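Local coordinates for protein enoyl-CoA hydratase/isomerase (Shewanella pealeana, PDB 4KPK) that probably acts on acyl-CoA thioesters as an isomerase or hydratase of the crotonase family, its exact substrate and reaction not being established, at residues Q85-K90 with D131-P136; K135-L140 with C155-I160; A161-S166 with H216-D221. One frame throughout, in Å; residues are numbered along the deposited sequence.

Contact 1: Q85-K90 with D131-P136; sequences QILLLK and DKFPKP
Q85 meets the second segment through its carbonyl: Q85 O lies 3.3 Å from P136 CD, and the CB of K135 comes up beside the same oxygen. The K135 side chain runs on fully extended from there, and its NZ is taken up by the backbone carbonyls of F78 and K79 at the C-terminal end of helix 65-80 and of N81 just beyond it, so the lysine ties this loop to the helix by its amino group while its CB lies beside the carbonyl of Q85. I86 crosses the proline ring at about a right angle. With CG1 beside the backbone N (chi1 -79°), that branch is the one laid against the ring, I86 CG1 being 3.7 Å from P136 CG, and L233 of helix 222-235 touches both residues. The CA of I86 also makes a CA-H...O contact with P136 O, 3.6 Å away. That oxygen is held more firmly by the next residue: L87 N donates to P136 O at 3.1 Å (172°). L87 turns its side chain toward the loop, where its CB lies 3.9 Å from F133 CE2 and its CD2 sits over one face of the phenyl ring. CG of F133 is anti to the backbone N (chi1 -159°), which carries the ring over to the leucine; F78 touches both. The ring edge faces K135 O in plane. Beyond L87 the first segment leaves the loop and pairs with strand 137-141. P136 O thus makes the opening bond of a parallel strand pair, at the place where the connection after helix 113-132 enters the central sheet of the crotonase fold.

Contact 2: K135-L140 with C155-I160; sequences KPTITL and CSDIAI
T137 and D157 set their side chains across each other at about a right angle. The carboxylate reaches back along the neighbouring strand, and D157 OD2 accepts from T137 N at 3.2 Å, met on the anti side and 23° out of the carboxylate plane. In return D157 N donates to T137 OG1 at 3.0 Å. The hydroxyl, tucked between backbone N and carbonyl carbon (chi1 56°), also donates to a water, which bridges it to C155 O. D157 has further charged partners: K245 at OD2 and R195 of the second subunit at OD1. With an alanine in place of this aspartate, T137 N would probably lose its acceptor and both basic groups a buried counter-charge. On the side of the sheet where T139 and A159 point, the hydroxyls of T139 and S156 meet, and S156 OG is also hydrogen-bonded to L152 O. On the face of I138, I158, L140 and I160 the contacts are apolar. I138 and I158 lie side by side, pointing the same way, with CG2 against CG2, and L140 and I160 do likewise, L140 CD2 being 3.9 Å from I160 CD1. Between these layers T139 N donates to I158 O at 2.7 Å and I160 N to T139 O at 2.9 Å. The strands run parallel, 15° apart, as expected for a beta-alpha-beta crossover, here through helix 148-155 within the crotonase fold.

Contact 3: A161-S166 with H216-D221; sequences ANERAS and HDINDD
Within this chain strand 217-218 is an outermost strand of the central sheet, and this contact joins it to the end of strand 158-161 and the turn that follows. A161 forms the one parallel bridge, opposite I218: A161 N donates to D217 O at 3.1 Å, and N219 N donates to A161 O at 3.0 Å. Past the bridge, side chains take over from the backbone. The D220 carboxylate folds back to the turn, where E163 N donates to D220 OD1 at 3.1 Å, almost straight (174°) and nearly along the C-O axis of the acid. The same oxygen accepts a hydrogen bond from a water to which R164 N also donates, so D220 OD1 gathers two successive amides of the turn, one directly and one through solvent. A second water links N162 ND2 to D220 O; the amide's OD1 is bonded to G143 N, which fixes its rotation from the other end. E163 lies across both I218 and D220 at about right angles. Its CG rests 3.7 Å from I218 CG2, the branch anti to the backbone N, while E163 OE2 and D220 OD2 stand 3.8 Å apart, two like charges that probably disfavour one another at the protein surface. N219 OD1 accepts from D221 N in an Asx turn, and D221 in turn N-caps helix 222-235 through A224 N. The whole is a pairing at the edge of this chain's sheet in which a type I beta turn, N162 to A165, leaves one parallel strand while an Asx turn and helix N-cap end the other.

The three contacts step across one sheet, 86-91, 137-141, 158-161 and 217-218 being successive parallel strands. Contacts 1 and 2 have centres about 7 Å apart and share K135 and P136; the strands of both are joined directly, with L89 N 2.8 Å from I138 O and L89 O 2.9 Å from L140 N, both probable hydrogen bonds. Contact 3 lies about 14 Å, centre to centre, from contact 2, and A159 O probably accepts from H216 N at 2.7 Å. Contacts 1 and 3 do not touch, their nearest atoms being about 9 Å apart. Burial falls from contacts 1 and 2 to the surface at contact 3. R195 of the second subunit reaches both D131 and D157.

Contact 1: Q85-K90 with D131-P136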
loop_
_atom_site.group_PDB
_atom_site.type_symbol
_atom_site.label_atom_id
_atom_site.label_comp_id
_atom_site.label_asym_id
_atom_site.label_seq_id
_atom_site.Cartn_x
_atom_site.Cartn_y
_atom_site.Cartn_z
ATOM N N GLN A 85 13.934 -6.555 26.035
ATOM C CA GLN A 85 13.231 -5.379 25.478
ATOM C C GLN A 85 13.101 -5.466 23.957
ATOM O O GLN A 85 12.205 -4.894 23.393
ATOM C CB GLN A 85 13.966 -4.063 25.786
ATOM C CG GLN A 85 13.769 -3.486 27.190
ATOM C CD GLN A 85 14.957 -3.716 28.149
ATOM O OE1 GLN A 85 16.026 -3.048 28.063
ATOM N NE2 GLN A 85 14.760 -4.638 29.096
ATOM N N ILE A 86 14.063 -6.107 23.300
ATOM C CA ILE A 86 14.153 -6.176 21.872
ATOM C C ILE A 86 14.491 -7.626 21.569
ATOM O O ILE A 86 15.155 -8.258 22.373
ATOM C CB ILE A 86 15.342 -5.288 21.387
ATOM C CG1 ILE A 86 14.939 -3.811 21.358
ATOM C CG2 ILE A 86 15.881 -5.701 20.030
ATOM C CD1 ILE A 86 16.162 -2.913 21.279
ATOM N N LEU A 87 14.031 -8.121 20.403
ATOM C CA LEU A 87 14.387 -9.429 19.861
ATOM C C LEU A 87 15.028 -9.212 18.503
ATOM O O LEU A 87 14.411 -8.650 17.600
ATOM C CB LEU A 87 13.168 -10.339 19.643
ATOM C CG LEU A 87 13.573 -11.662 18.963
ATOM C CD1 LEU A 87 14.532 -12.504 19.817
ATOM C CD2 LEU A 87 12.397 -12.466 18.506
ATOM N N LEU A 88 16.261 -9.685 18.381
ATOM C CA LEU A 88 17.032 -9.632 17.166
ATOM C C LEU A 88 17.063 -11.054 16.561
ATOM O O LEU A 88 17.422 -12.026 17.246
ATOM C CB LEU A 88 18.441 -9.121 17.544
ATOM C CG LEU A 88 19.268 -8.498 16.439
ATOM C CD1 LEU A 88 20.633 -7.996 16.931
ATOM C CD2 LEU A 88 19.482 -9.545 15.381
ATOM N N LEU A 89 16.661 -11.189 15.292
ATOM C CA LEU A 89 16.820 -12.441 14.534
ATOM C C LEU A 89 17.961 -12.339 13.516
ATOM O O LEU A 89 17.996 -11.390 12.724
ATOM C CB LEU A 89 15.595 -12.831 13.726
ATOM C CG LEU A 89 14.263 -13.160 14.378
ATOM C CD1 LEU A 89 13.680 -11.895 15.052
ATOM C CD2 LEU A 89 13.320 -13.713 13.304
ATOM N N LYS A 90 18.820 -13.357 13.495
ATOM C CA LYS A 90 20.058 -13.402 12.675
ATOM C C LYS A 90 20.264 -14.860 12.325
ATOM O O LYS A 90 19.557 -15.734 12.859
ATOM C CB LYS A 90 21.280 -13.085 13.482
ATOM C CG LYS A 90 21.383 -11.746 14.061
ATOM C CD LYS A 90 22.201 -11.767 15.359
ATOM C CE LYS A 90 23.493 -12.533 15.254
ATOM N NZ LYS A 90 24.472 -12.043 16.281
ATOM N N ASP A 131 4.842 -11.963 14.211
ATOM C CA ASP A 131 4.230 -10.738 13.771
ATOM C C ASP A 131 3.601 -9.928 14.956
ATOM O O ASP A 131 3.654 -8.666 14.974
ATOM C CB ASP A 131 3.204 -11.069 12.707
ATOM C CG ASP A 131 2.622 -9.859 12.090
ATOM O OD1 ASP A 131 3.447 -8.982 11.822
ATOM O OD2 ASP A 131 1.366 -9.759 11.902
ATOM N N LYS A 132 3.081 -10.662 15.949
ATOM C CA LYS A 132 2.362 -10.077 17.106
ATOM C C LYS A 132 3.306 -9.911 18.294
ATOM O O LYS A 132 2.932 -9.342 19.284
ATOM C CB LYS A 132 1.165 -10.994 17.516
ATOM C CG LYS A 132 -0.213 -10.645 16.985
ATOM C CD LYS A 132 -0.167 -10.224 15.563
ATOM C CE LYS A 132 -1.526 -10.236 14.877
ATOM N NZ LYS A 132 -1.281 -10.591 13.416
ATOM N N PHE A 133 4.570 -10.323 18.182
ATOM C CA PHE A 133 5.501 -10.239 19.316
ATOM C C PHE A 133 5.460 -8.830 19.890
ATOM O O PHE A 133 5.571 -7.889 19.120
ATOM C CB PHE A 133 6.921 -10.566 18.843
ATOM C CG PHE A 133 7.854 -10.994 19.935
ATOM C CD1 PHE A 133 7.806 -12.292 20.431
ATOM C CD2 PHE A 133 8.822 -10.123 20.422
ATOM C CE1 PHE A 133 8.676 -12.709 21.404
ATOM C CE2 PHE A 133 9.707 -10.517 21.427
ATOM C CZ PHE A 133 9.625 -11.808 21.939
ATOM N N PRO A 134 5.217 -8.671 21.226
ATOM C CA PRO A 134 4.869 -7.352 21.788
ATOM C C PRO A 134 6.079 -6.480 22.090
ATOM O O PRO A 134 6.040 -5.632 22.994
ATOM C CB PRO A 134 4.108 -7.709 23.106
ATOM C CG PRO A 134 4.648 -9.049 23.466
ATOM C CD PRO A 134 4.841 -9.763 22.148
ATOM N N LYS A 135 7.128 -6.655 21.291
ATOM C CA LYS A 135 8.394 -6.031 21.478
ATOM C C LYS A 135 9.020 -5.866 20.080
ATOM O O LYS A 135 8.755 -6.665 19.169
ATOM C CB LYS A 135 9.278 -6.951 22.328
ATOM C CG LYS A 135 8.819 -7.149 23.762
ATOM C CD LYS A 135 9.483 -8.331 24.452
ATOM C CE LYS A 135 9.088 -8.357 25.925
ATOM N NZ LYS A 135 9.533 -9.613 26.584
ATOM N N PRO A 136 9.807 -4.796 19.891
ATOM C CA PRO A 136 10.390 -4.576 18.574
ATOM C C PRO A 136 11.267 -5.718 18.188
ATOM O O PRO A 136 12.005 -6.221 19.020
ATOM C CB PRO A 136 11.242 -3.301 18.754
ATOM C CG PRO A 136 11.470 -3.173 20.210
ATOM C CD PRO A 136 10.311 -3.836 20.886
#

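Contact 2: K135-L140 with C155-I160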
loop_
_atom_site.group_PDB
_atom_site.type_symbol
_atom_site.label_atom_id
_atom_site.label_comp_id
_atom_site.label_asym_id
_atom_site.label_seq_id
_atom_site.Cartn_x
_atom_site.Cartn_y
_atom_site.Cartn_z
ATOM N N LYS A 135 7.128 -6.655 21.291
ATOM C CA LYS A 135 8.394 -6.031 21.478
ATOM C C LYS A 135 9.020 -5.866 20.080
ATOM O O LYS A 135 8.755 -6.665 19.169
ATOM C CB LYS A 135 9.278 -6.951 22.328
ATOM C CG LYS A 135 8.819 -7.149 23.762
ATOM C CD LYS A 135 9.483 -8.331 24.452
ATOM C CE LYS A 135 9.088 -8.357 25.925
ATOM N NZ LYS A 135 9.533 -9.613 26.584
ATOM N N PRO A 136 9.807 -4.796 19.891
ATOM C CA PRO A 136 10.390 -4.576 18.574
ATOM C C PRO A 136 11.267 -5.718 18.188
ATOM O O PRO A 136 12.005 -6.221 19.020
ATOM C CB PRO A 136 11.242 -3.301 18.754
ATOM C CG PRO A 136 11.470 -3.173 20.210
ATOM C CD PRO A 136 10.311 -3.836 20.886
ATOM N N THR A 137 11.112 -6.158 16.940
ATOM C CA THR A 137 11.911 -7.209 16.325
ATOM C C THR A 137 12.731 -6.611 15.157
ATOM O O THR A 137 12.224 -5.839 14.401
ATOM C CB THR A 137 11.017 -8.323 15.810
ATOM O OG1 THR A 137 10.036 -7.773 14.898
ATOM C CG2 THR A 137 10.270 -8.972 16.971
ATOM N N ILE A 138 13.984 -7.019 15.037
ATOM C CA ILE A 138 14.933 -6.604 13.970
ATOM C C ILE A 138 15.425 -7.908 13.381
ATOM O O ILE A 138 15.939 -8.735 14.119
ATOM C CB ILE A 138 16.161 -5.839 14.555
ATOM C CG1 ILE A 138 15.644 -4.635 15.337
ATOM C CG2 ILE A 138 17.124 -5.325 13.433
ATOM C CD1 ILE A 138 16.639 -3.908 16.134
ATOM N N THR A 139 15.245 -8.099 12.075
ATOM C CA THR A 139 15.867 -9.204 11.339
ATOM C C THR A 139 17.062 -8.746 10.418
ATOM O O THR A 139 16.944 -7.811 9.638
ATOM C CB THR A 139 14.780 -9.978 10.566
ATOM O OG1 THR A 139 13.836 -10.478 11.531
ATOM C CG2 THR A 139 15.324 -11.175 9.768
ATOM N N LEU A 140 18.199 -9.443 10.543
ATOM C CA LEU A 140 19.440 -9.203 9.790
ATOM C C LEU A 140 19.703 -10.333 8.780
ATOM O O LEU A 140 19.956 -11.458 9.150
ATOM C CB LEU A 140 20.615 -9.135 10.747
ATOM C CG LEU A 140 20.560 -8.228 11.981
ATOM C CD1 LEU A 140 21.893 -8.273 12.744
ATOM C CD2 LEU A 140 20.218 -6.822 11.520
ATOM N N CYS A 155 7.487 -10.452 8.827
ATOM C CA CYS A 155 6.854 -10.399 10.139
ATOM C C CYS A 155 7.615 -9.496 11.107
ATOM O O CYS A 155 7.091 -9.127 12.155
ATOM C CB CYS A 155 6.689 -11.812 10.703
ATOM S SG CYS A 155 5.340 -12.681 9.912
ATOM N N SER A 156 8.836 -9.128 10.741
ATOM C CA SER A 156 9.706 -8.340 11.617
ATOM C C SER A 156 9.389 -6.897 11.455
ATOM O O SER A 156 8.882 -6.503 10.445
ATOM C CB SER A 156 11.167 -8.584 11.296
ATOM O OG SER A 156 11.466 -9.966 11.502
ATOM N N ASP A 157 9.665 -6.094 12.476
ATOM C CA ASP A 157 9.358 -4.669 12.395
ATOM C C ASP A 157 10.461 -3.926 11.541
ATOM O O ASP A 157 10.147 -2.942 10.842
ATOM C CB ASP A 157 9.238 -4.084 13.793
ATOM C CG ASP A 157 8.064 -4.705 14.608
ATOM O OD1 ASP A 157 6.933 -4.809 14.083
ATOM O OD2 ASP A 157 8.281 -5.093 15.793
ATOM N N ILE A 158 11.699 -4.402 11.644
ATOM C CA ILE A 158 12.874 -3.839 10.935
ATOM C C ILE A 158 13.661 -4.996 10.366
ATOM O O ILE A 158 13.888 -5.972 11.056
ATOM C CB ILE A 158 13.793 -2.976 11.805
ATOM C CG1 ILE A 158 13.113 -1.632 12.161
ATOM C CG2 ILE A 158 15.055 -2.580 11.054
ATOM C CD1 ILE A 158 12.952 -1.436 13.623
ATOM N N ALA A 159 14.024 -4.869 9.080
ATOM C CA ALA A 159 14.849 -5.820 8.358
ATOM C C ALA A 159 15.984 -5.103 7.565
ATOM O O ALA A 159 15.781 -4.076 6.825
ATOM C CB ALA A 159 13.988 -6.632 7.412
ATOM N N ILE A 160 17.180 -5.651 7.736
ATOM C CA ILE A 160 18.404 -5.146 7.077
ATOM C C ILE A 160 19.036 -6.332 6.405
ATOM O O ILE A 160 19.073 -7.419 6.994
ATOM C CB ILE A 160 19.363 -4.591 8.133
ATOM C CG1 ILE A 160 18.580 -3.657 9.023
ATOM C CG2 ILE A 160 20.535 -3.845 7.484
ATOM C CD1 ILE A 160 19.283 -3.279 10.283
HETATM O O HOH W 1 7.444 -8.543 14.760
#

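Contact 3: A161-S166 with H216-D221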
loop_
_atom_site.group_PDB
_atom_site.type_symbol
_atom_site.label_atom_id
_atom_site.label_comp_id
_atom_site.label_asym_id
_atom_site.label_seq_id
_atom_site.Cartn_x
_atom_site.Cartn_y
_atom_site.Cartn_z
ATOM N N ALA A 161 19.391 -6.182 5.155
ATOM C CA ALA A 161 20.047 -7.262 4.415
ATOM C C ALA A 161 21.432 -6.785 3.861
ATOM O O ALA A 161 21.636 -5.587 3.787
ATOM C CB ALA A 161 19.179 -7.741 3.287
ATOM N N ASN A 162 22.340 -7.727 3.530
ATOM C CA ASN A 162 23.614 -7.388 2.837
ATOM C C ASN A 162 23.365 -7.299 1.349
ATOM O O ASN A 162 22.239 -7.528 0.903
ATOM C CB ASN A 162 24.768 -8.348 3.175
ATOM C CG ASN A 162 24.591 -9.753 2.624
ATOM O OD1 ASN A 162 23.647 -10.087 1.902
ATOM N ND2 ASN A 162 25.525 -10.604 2.989
ATOM N N GLU A 163 24.396 -6.928 0.589
ATOM C CA GLU A 163 24.237 -6.612 -0.834
ATOM C C GLU A 163 23.976 -7.836 -1.700
ATOM O O GLU A 163 23.314 -7.736 -2.742
ATOM C CB GLU A 163 25.469 -5.827 -1.339
ATOM C CG GLU A 163 25.308 -4.311 -1.226
ATOM C CD GLU A 163 26.637 -3.581 -1.232
ATOM O OE1 GLU A 163 27.399 -3.730 -2.211
ATOM O OE2 GLU A 163 26.917 -2.826 -0.269
ATOM N N ARG A 164 24.487 -8.984 -1.265
ATOM C CA ARG A 164 24.255 -10.278 -1.948
ATOM C C ARG A 164 22.892 -10.918 -1.626
ATOM O O ARG A 164 22.598 -11.993 -2.188
ATOM C CB ARG A 164 25.310 -11.312 -1.549
ATOM C CG ARG A 164 26.600 -11.241 -2.326
ATOM C CD ARG A 164 27.567 -12.296 -1.797
ATOM N NE ARG A 164 28.833 -12.318 -2.544
ATOM C CZ ARG A 164 28.987 -12.826 -3.770
ATOM N NH1 ARG A 164 27.952 -13.349 -4.428
ATOM N NH2 ARG A 164 30.186 -12.817 -4.352
ATOM N N ALA A 165 22.091 -10.308 -0.724
ATOM C CA ALA A 165 20.791 -10.948 -0.333
ATOM C C ALA A 165 19.895 -11.304 -1.495
ATOM O O ALA A 165 19.771 -10.582 -2.466
ATOM C CB ALA A 165 20.028 -10.104 0.644
ATOM N N SER A 166 19.263 -12.448 -1.386
ATOM C CA SER A 166 18.584 -13.039 -2.499
ATOM C C SER A 166 17.188 -13.436 -2.051
ATOM O O SER A 166 17.038 -13.963 -0.936
ATOM C CB SER A 166 19.348 -14.310 -2.878
ATOM O OG SER A 166 19.560 -14.345 -4.231
ATOM N N HIS A 216 14.427 -2.635 5.017
ATOM C CA HIS A 216 14.536 -1.206 5.380
ATOM C C HIS A 216 15.918 -0.621 5.082
ATOM O O HIS A 216 16.033 0.569 4.892
ATOM C CB HIS A 216 14.192 -1.005 6.861
ATOM C CG HIS A 216 12.811 -1.486 7.210
ATOM N ND1 HIS A 216 11.681 -0.737 6.986
ATOM C CD2 HIS A 216 12.376 -2.665 7.706
ATOM C CE1 HIS A 216 10.610 -1.429 7.348
ATOM N NE2 HIS A 216 11.009 -2.618 7.757
ATOM N N ASP A 217 16.958 -1.441 4.995
ATOM C CA ASP A 217 18.351 -0.918 4.831
ATOM C C ASP A 217 19.205 -2.011 4.179
ATOM O O ASP A 217 18.895 -3.203 4.303
ATOM C CB ASP A 217 18.965 -0.561 6.204
ATOM C CG ASP A 217 20.286 0.281 6.105
ATOM O OD1 ASP A 217 20.384 1.167 5.227
ATOM O OD2 ASP A 217 21.238 0.082 6.921
ATOM N N ILE A 218 20.263 -1.611 3.486
ATOM C CA ILE A 218 21.222 -2.516 2.910
ATOM C C ILE A 218 22.608 -2.154 3.460
ATOM O O ILE A 218 23.050 -1.000 3.362
ATOM C CB ILE A 218 21.269 -2.377 1.380
ATOM C CG1 ILE A 218 19.927 -2.725 0.681
ATOM C CG2 ILE A 218 22.388 -3.234 0.801
ATOM C CD1 ILE A 218 19.956 -2.526 -0.838
ATOM N N ASN A 219 23.302 -3.138 4.011
ATOM C CA ASN A 219 24.618 -2.915 4.563
ATOM C C ASN A 219 25.314 -4.241 4.686
ATOM O O ASN A 219 24.787 -5.180 5.312
ATOM C CB ASN A 219 24.466 -2.280 5.947
ATOM C CG ASN A 219 25.739 -1.582 6.443
ATOM O OD1 ASN A 219 26.857 -1.895 6.043
ATOM N ND2 ASN A 219 25.551 -0.643 7.353
ATOM N N ASP A 220 26.494 -4.360 4.085
ATOM C CA ASP A 220 27.354 -5.544 4.332
ATOM C C ASP A 220 27.801 -5.751 5.804
ATOM O O ASP A 220 28.185 -6.835 6.191
ATOM C CB ASP A 220 28.593 -5.493 3.439
ATOM C CG ASP A 220 28.295 -5.871 2.015
ATOM O OD1 ASP A 220 27.242 -6.525 1.747
ATOM O OD2 ASP A 220 29.142 -5.518 1.178
ATOM N N ASP A 221 27.761 -4.716 6.623
ATOM C CA ASP A 221 28.083 -4.906 8.004
ATOM C C ASP A 221 26.768 -4.848 8.729
ATOM O O ASP A 221 26.317 -3.777 9.098
ATOM C CB ASP A 221 29.025 -3.813 8.473
ATOM C CG ASP A 221 29.581 -4.087 9.843
ATOM O OD1 ASP A 221 28.981 -4.858 10.680
ATOM O OD2 ASP A 221 30.668 -3.551 10.088
HETATM O O HOH W 2 27.186 -9.645 5.473
HETATM O O HOH W 3 27.038 -8.999 0.691
#